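Local coordinates for ribosome maturation protein SDO1 homolog (PDB 2WBM) that probably binds the ribosome and RNA and takes part in ribosome maturation, as an archaeal member of the SDO1/SBDS family, at residues R113-K127 against V157-V170. Numbering follows the deposited sequence.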
# COMPACT_ATOMS: atom_id res chain seq x y z
N ARG A 113 -9.56 -10.86 -10.14
CA ARG A 113 -9.44 -11.32 -8.76
C ARG A 113 -8.10 -12.03 -8.51
O ARG A 113 -7.44 -11.75 -7.49
CB ARG A 113 -10.61 -12.22 -8.35
CG ARG A 113 -10.55 -12.59 -6.85
CD ARG A 113 -11.70 -13.52 -6.48
NE ARG A 113 -11.82 -13.73 -5.04
CZ ARG A 113 -11.31 -14.77 -4.37
NH1 ARG A 113 -10.59 -15.71 -4.99
NH2 ARG A 113 -11.54 -14.88 -3.06
N ARG A 114 -7.71 -12.93 -9.43
CA ARG A 114 -6.46 -13.69 -9.28
C ARG A 114 -5.26 -12.75 -9.28
O ARG A 114 -4.38 -12.86 -8.41
CB ARG A 114 -6.30 -14.73 -10.40
CG ARG A 114 -4.98 -15.50 -10.31
CD ARG A 114 -4.64 -16.24 -11.60
NE ARG A 114 -4.11 -15.35 -12.62
CZ ARG A 114 -2.99 -14.64 -12.50
NH1 ARG A 114 -2.29 -14.69 -11.38
NH2 ARG A 114 -2.59 -13.86 -13.49
N GLN A 115 -5.21 -11.85 -10.25
CA GLN A 115 -4.10 -10.91 -10.37
C GLN A 115 -4.02 -9.93 -9.20
O GLN A 115 -2.92 -9.66 -8.71
CB GLN A 115 -4.21 -10.16 -11.69
CG GLN A 115 -3.91 -11.04 -12.90
CD GLN A 115 -3.37 -10.27 -14.09
OE1 GLN A 115 -4.02 -10.18 -15.14
NE2 GLN A 115 -2.17 -9.71 -13.94
N MET A 116 -5.17 -9.42 -8.76
CA MET A 116 -5.23 -8.48 -7.64
C MET A 116 -4.82 -9.12 -6.31
O MET A 116 -4.08 -8.50 -5.53
CB MET A 116 -6.61 -7.83 -7.55
CG MET A 116 -6.91 -6.91 -8.75
SD MET A 116 -8.67 -6.49 -8.90
CE MET A 116 -8.83 -5.13 -7.73
N ILE A 117 -5.30 -10.33 -6.05
CA ILE A 117 -4.88 -11.04 -4.83
C ILE A 117 -3.37 -11.24 -4.83
O ILE A 117 -2.71 -10.96 -3.83
CB ILE A 117 -5.61 -12.39 -4.64
CG1 ILE A 117 -7.08 -12.13 -4.29
CG2 ILE A 117 -4.93 -13.22 -3.52
CD1 ILE A 117 -7.94 -13.41 -4.29
N GLU A 118 -2.82 -11.72 -5.95
CA GLU A 118 -1.40 -12.01 -6.03
C GLU A 118 -0.58 -10.73 -5.81
O GLU A 118 0.39 -10.74 -5.04
CB GLU A 118 -1.04 -12.67 -7.36
CG GLU A 118 0.43 -13.17 -7.46
CD GLU A 118 0.96 -13.83 -6.17
OE1 GLU A 118 0.34 -14.79 -5.64
OE2 GLU A 118 2.02 -13.38 -5.67
N ASP A 119 -0.99 -9.65 -6.47
CA ASP A 119 -0.33 -8.35 -6.35
C ASP A 119 -0.35 -7.86 -4.90
O ASP A 119 0.70 -7.45 -4.37
CB ASP A 119 -0.99 -7.32 -7.28
CG ASP A 119 -0.34 -5.94 -7.17
OD1 ASP A 119 0.82 -5.77 -7.63
OD2 ASP A 119 -0.99 -5.02 -6.62
N LYS A 120 -1.53 -7.89 -4.28
CA LYS A 120 -1.66 -7.42 -2.91
C LYS A 120 -0.96 -8.33 -1.91
O LYS A 120 -0.35 -7.83 -0.96
CB LYS A 120 -3.12 -7.17 -2.53
CG LYS A 120 -3.68 -5.97 -3.30
CD LYS A 120 -4.97 -5.47 -2.77
CE LYS A 120 -5.38 -4.17 -3.47
NZ LYS A 120 -5.83 -4.41 -4.88
N ARG A 121 -1.00 -9.64 -2.14
CA ARG A 121 -0.31 -10.61 -1.28
C ARG A 121 1.17 -10.25 -1.17
O ARG A 121 1.73 -10.16 -0.07
CB ARG A 121 -0.48 -12.03 -1.83
CG ARG A 121 0.10 -13.14 -0.96
CD ARG A 121 -0.01 -14.51 -1.64
NE ARG A 121 1.01 -14.68 -2.67
CZ ARG A 121 2.25 -15.11 -2.44
NH1 ARG A 121 2.63 -15.43 -1.22
NH2 ARG A 121 3.10 -15.22 -3.45
N LEU A 122 1.81 -10.04 -2.32
CA LEU A 122 3.24 -9.71 -2.32
C LEU A 122 3.51 -8.37 -1.63
O LEU A 122 4.46 -8.25 -0.86
CB LEU A 122 3.83 -9.73 -3.74
CG LEU A 122 5.33 -9.39 -3.83
CD1 LEU A 122 6.23 -10.40 -3.08
CD2 LEU A 122 5.81 -9.23 -5.28
N LYS A 123 2.66 -7.37 -1.90
CA LYS A 123 2.85 -6.04 -1.30
C LYS A 123 2.67 -6.09 0.22
O LYS A 123 3.42 -5.43 0.96
CB LYS A 123 1.90 -5.02 -1.94
CG LYS A 123 2.30 -4.69 -3.36
CD LYS A 123 1.27 -3.81 -4.04
CE LYS A 123 1.80 -3.36 -5.40
NZ LYS A 123 0.69 -2.90 -6.28
N ILE A 124 1.72 -6.89 0.68
CA ILE A 124 1.48 -7.07 2.12
C ILE A 124 2.69 -7.75 2.78
O ILE A 124 3.15 -7.30 3.84
CB ILE A 124 0.19 -7.89 2.41
CG1 ILE A 124 -1.07 -7.07 2.08
CG2 ILE A 124 0.13 -8.35 3.88
CD1 ILE A 124 -2.33 -7.97 1.82
N ILE A 125 3.19 -8.82 2.16
CA ILE A 125 4.36 -9.50 2.70
C ILE A 125 5.52 -8.50 2.83
O ILE A 125 6.19 -8.43 3.87
CB ILE A 125 4.79 -10.70 1.81
CG1 ILE A 125 3.76 -11.84 1.92
CG2 ILE A 125 6.23 -11.18 2.16
CD1 ILE A 125 3.89 -12.93 0.85
N ASN A 126 5.75 -7.73 1.77
CA ASN A 126 6.86 -6.79 1.78
C ASN A 126 6.72 -5.68 2.80
O ASN A 126 7.69 -5.32 3.47
CB ASN A 126 7.13 -6.24 0.38
CG ASN A 126 7.79 -7.27 -0.52
OD1 ASN A 126 8.44 -8.21 -0.04
ND2 ASN A 126 7.62 -7.12 -1.82
N LYS A 127 5.51 -5.14 2.93
CA LYS A 127 5.26 -4.04 3.86
C LYS A 127 5.44 -4.52 5.29
O LYS A 127 6.05 -3.83 6.11
CB LYS A 127 3.86 -3.44 3.64
CG LYS A 127 3.49 -2.33 4.63
CD LYS A 127 4.38 -1.10 4.47
CE LYS A 127 3.80 0.11 5.19
NZ LYS A 127 4.79 1.22 5.18
N VAL A 157 -5.95 -13.18 1.46
CA VAL A 157 -5.76 -11.80 1.03
C VAL A 157 -6.96 -11.37 0.16
O VAL A 157 -7.41 -12.13 -0.70
CB VAL A 157 -4.41 -11.64 0.27
CG1 VAL A 157 -4.31 -10.30 -0.46
CG2 VAL A 157 -3.23 -11.80 1.25
N ASP A 158 -7.50 -10.19 0.43
CA ASP A 158 -8.61 -9.64 -0.36
C ASP A 158 -8.08 -9.03 -1.64
O ASP A 158 -7.04 -8.35 -1.62
CB ASP A 158 -9.35 -8.57 0.44
CG ASP A 158 -10.67 -8.20 -0.18
OD1 ASP A 158 -11.62 -8.97 0.02
OD2 ASP A 158 -10.75 -7.16 -0.88
N PRO A 159 -8.80 -9.21 -2.77
CA PRO A 159 -8.36 -8.57 -4.02
C PRO A 159 -8.48 -7.04 -4.02
O PRO A 159 -7.72 -6.37 -4.73
CB PRO A 159 -9.34 -9.16 -5.05
CG PRO A 159 -10.57 -9.52 -4.23
CD PRO A 159 -9.98 -10.07 -2.97
N PHE A 160 -9.40 -6.48 -3.23
CA PHE A 160 -9.79 -5.08 -3.40
C PHE A 160 -9.35 -4.13 -2.28
O PHE A 160 -8.91 -3.01 -2.56
CB PHE A 160 -11.31 -4.97 -3.61
CG PHE A 160 -11.81 -3.56 -3.83
CD1 PHE A 160 -11.60 -2.91 -5.06
CD2 PHE A 160 -12.47 -2.87 -2.82
CE1 PHE A 160 -12.04 -1.61 -5.27
CE2 PHE A 160 -12.92 -1.56 -3.01
CZ PHE A 160 -12.71 -0.93 -4.25
N LYS A 161 -9.50 -4.56 -1.03
CA LYS A 161 -9.12 -3.75 0.12
C LYS A 161 -7.69 -3.25 -0.04
O LYS A 161 -6.83 -3.97 -0.52
CB LYS A 161 -9.23 -4.56 1.41
CG LYS A 161 -10.65 -4.93 1.79
CD LYS A 161 -10.67 -5.65 3.12
CE LYS A 161 -12.05 -6.21 3.42
NZ LYS A 161 -11.99 -7.06 4.64
N THR A 162 -7.44 -2.00 0.35
CA THR A 162 -6.10 -1.44 0.19
C THR A 162 -5.04 -2.25 0.95
O THR A 162 -5.32 -2.87 1.99
CB THR A 162 -6.03 0.02 0.64
OG1 THR A 162 -6.31 0.09 2.05
CG2 THR A 162 -7.05 0.88 -0.14
N VAL A 163 -3.83 -2.25 0.41
CA VAL A 163 -2.69 -2.88 1.10
C VAL A 163 -2.55 -2.35 2.53
O VAL A 163 -2.38 -3.14 3.46
CB VAL A 163 -1.38 -2.71 0.29
CG1 VAL A 163 -0.18 -3.14 1.12
CG2 VAL A 163 -1.45 -3.52 -0.98
N ASP A 164 -2.66 -1.03 2.70
CA ASP A 164 -2.61 -0.39 4.02
C ASP A 164 -3.58 -1.01 5.03
O ASP A 164 -3.17 -1.36 6.14
CB ASP A 164 -2.85 1.12 3.92
CG ASP A 164 -1.64 1.87 3.43
OD1 ASP A 164 -0.52 1.32 3.51
OD2 ASP A 164 -1.80 3.01 2.96
N GLU A 165 -4.85 -1.13 4.65
CA GLU A 165 -5.84 -1.74 5.53
C GLU A 165 -5.53 -3.21 5.80
O GLU A 165 -5.64 -3.68 6.94
CB GLU A 165 -7.26 -1.59 4.99
CG GLU A 165 -8.32 -1.95 6.02
CD GLU A 165 -9.69 -2.24 5.41
OE1 GLU A 165 -9.84 -2.17 4.17
OE2 GLU A 165 -10.61 -2.54 6.20
N GLN A 166 -5.14 -3.95 4.77
CA GLN A 166 -4.90 -5.37 4.94
C GLN A 166 -3.66 -5.68 5.76
O GLN A 166 -3.61 -6.69 6.45
CB GLN A 166 -4.82 -6.08 3.60
CG GLN A 166 -6.10 -6.01 2.79
CD GLN A 166 -6.14 -7.09 1.74
OE1 GLN A 166 -6.16 -8.27 2.06
NE2 GLN A 166 -6.18 -6.68 0.47
N VAL A 167 -2.65 -4.81 5.68
CA VAL A 167 -1.43 -5.03 6.46
C VAL A 167 -1.78 -5.18 7.94
O VAL A 167 -1.29 -6.10 8.60
CB VAL A 167 -0.41 -3.89 6.22
CG1 VAL A 167 0.59 -3.79 7.38
CG2 VAL A 167 0.31 -4.11 4.89
N ASN A 168 -2.63 -4.30 8.46
CA ASN A 168 -3.03 -4.38 9.87
C ASN A 168 -3.85 -5.63 10.22
O ASN A 168 -3.67 -6.21 11.29
CB ASN A 168 -3.78 -3.12 10.30
CG ASN A 168 -2.91 -1.87 10.24
OD1 ASN A 168 -1.68 -1.92 10.44
ND2 ASN A 168 -3.54 -0.73 9.97
N ILE A 169 -4.75 -6.02 9.32
CA ILE A 169 -5.52 -7.26 9.46
C ILE A 169 -4.58 -8.48 9.49
O ILE A 169 -4.67 -9.34 10.37
CB ILE A 169 -6.54 -7.42 8.30
CG1 ILE A 169 -7.59 -6.30 8.36
CG2 ILE A 169 -7.20 -8.81 8.34
CD1 ILE A 169 -8.49 -6.21 7.13
N VAL A 170 -3.68 -8.53 8.52
CA VAL A 170 -2.77 -9.67 8.39
C VAL A 170 -1.80 -9.72 9.58
O VAL A 170 -1.55 -10.80 10.14
CB VAL A 170 -2.02 -9.65 7.03
CG1 VAL A 170 -0.98 -10.76 6.98
CG2 VAL A 170 -3.00 -9.79 5.86
O HOH W 1 -7.97 -1.91 -4.79
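Ile124 is the knob of the hydrophobic contact, seated in a hole made by Val163, Gln166, Val167 and Val170. Its side chain crosses that of Gln166 at about a right angle, Ile124 CD1 lying 3.6 Å from Gln166 CB; Ile124 CD1 also meets Val157 CG1 tip to tip (3.8 Å), and CG2 faces Val170. Farther along, Lys127 CG lies 3.7 Å from Val167 CG2. Toward the other end, Ile117 lies alongside the Pro159 ring, CG1 to CD 3.8 Å, its CD1 over one face of the Arg113 guanidinium. Met116 CE lies 3.4 Å from Pro159 O and, more loosely, near the Phe160 ring edge.

The polar link runs from Lys120, whose CD and CE pass Lys161 O (each 3.3 Å) before a bend at chi4 (73°) brings NZ within 2.7 Å of Pro159 O, at a C=O...N angle of 148° and tilted from the carbonyl plane. A water donating to Phe160 O bonds weakly to NZ.

Within 157-170, the buried Gln166 amide accepts from Asp158 N through OE1 and donates through NE2 to Asp158 O (2.8 Å) and Lys161 O. Asp158 OD2 accepts from Phe160 N (an Asx turn) and Lys161 N, together an Asx motif.

Helices 110-131 and 163-174, whose segments cross at -63°, pack through one knob-into-hole contact beside loop 157-162, which leads into the Thr162-capped helix, in the SBDS central region, with Phe160 reaching helix 45-52 of the N-terminal domain.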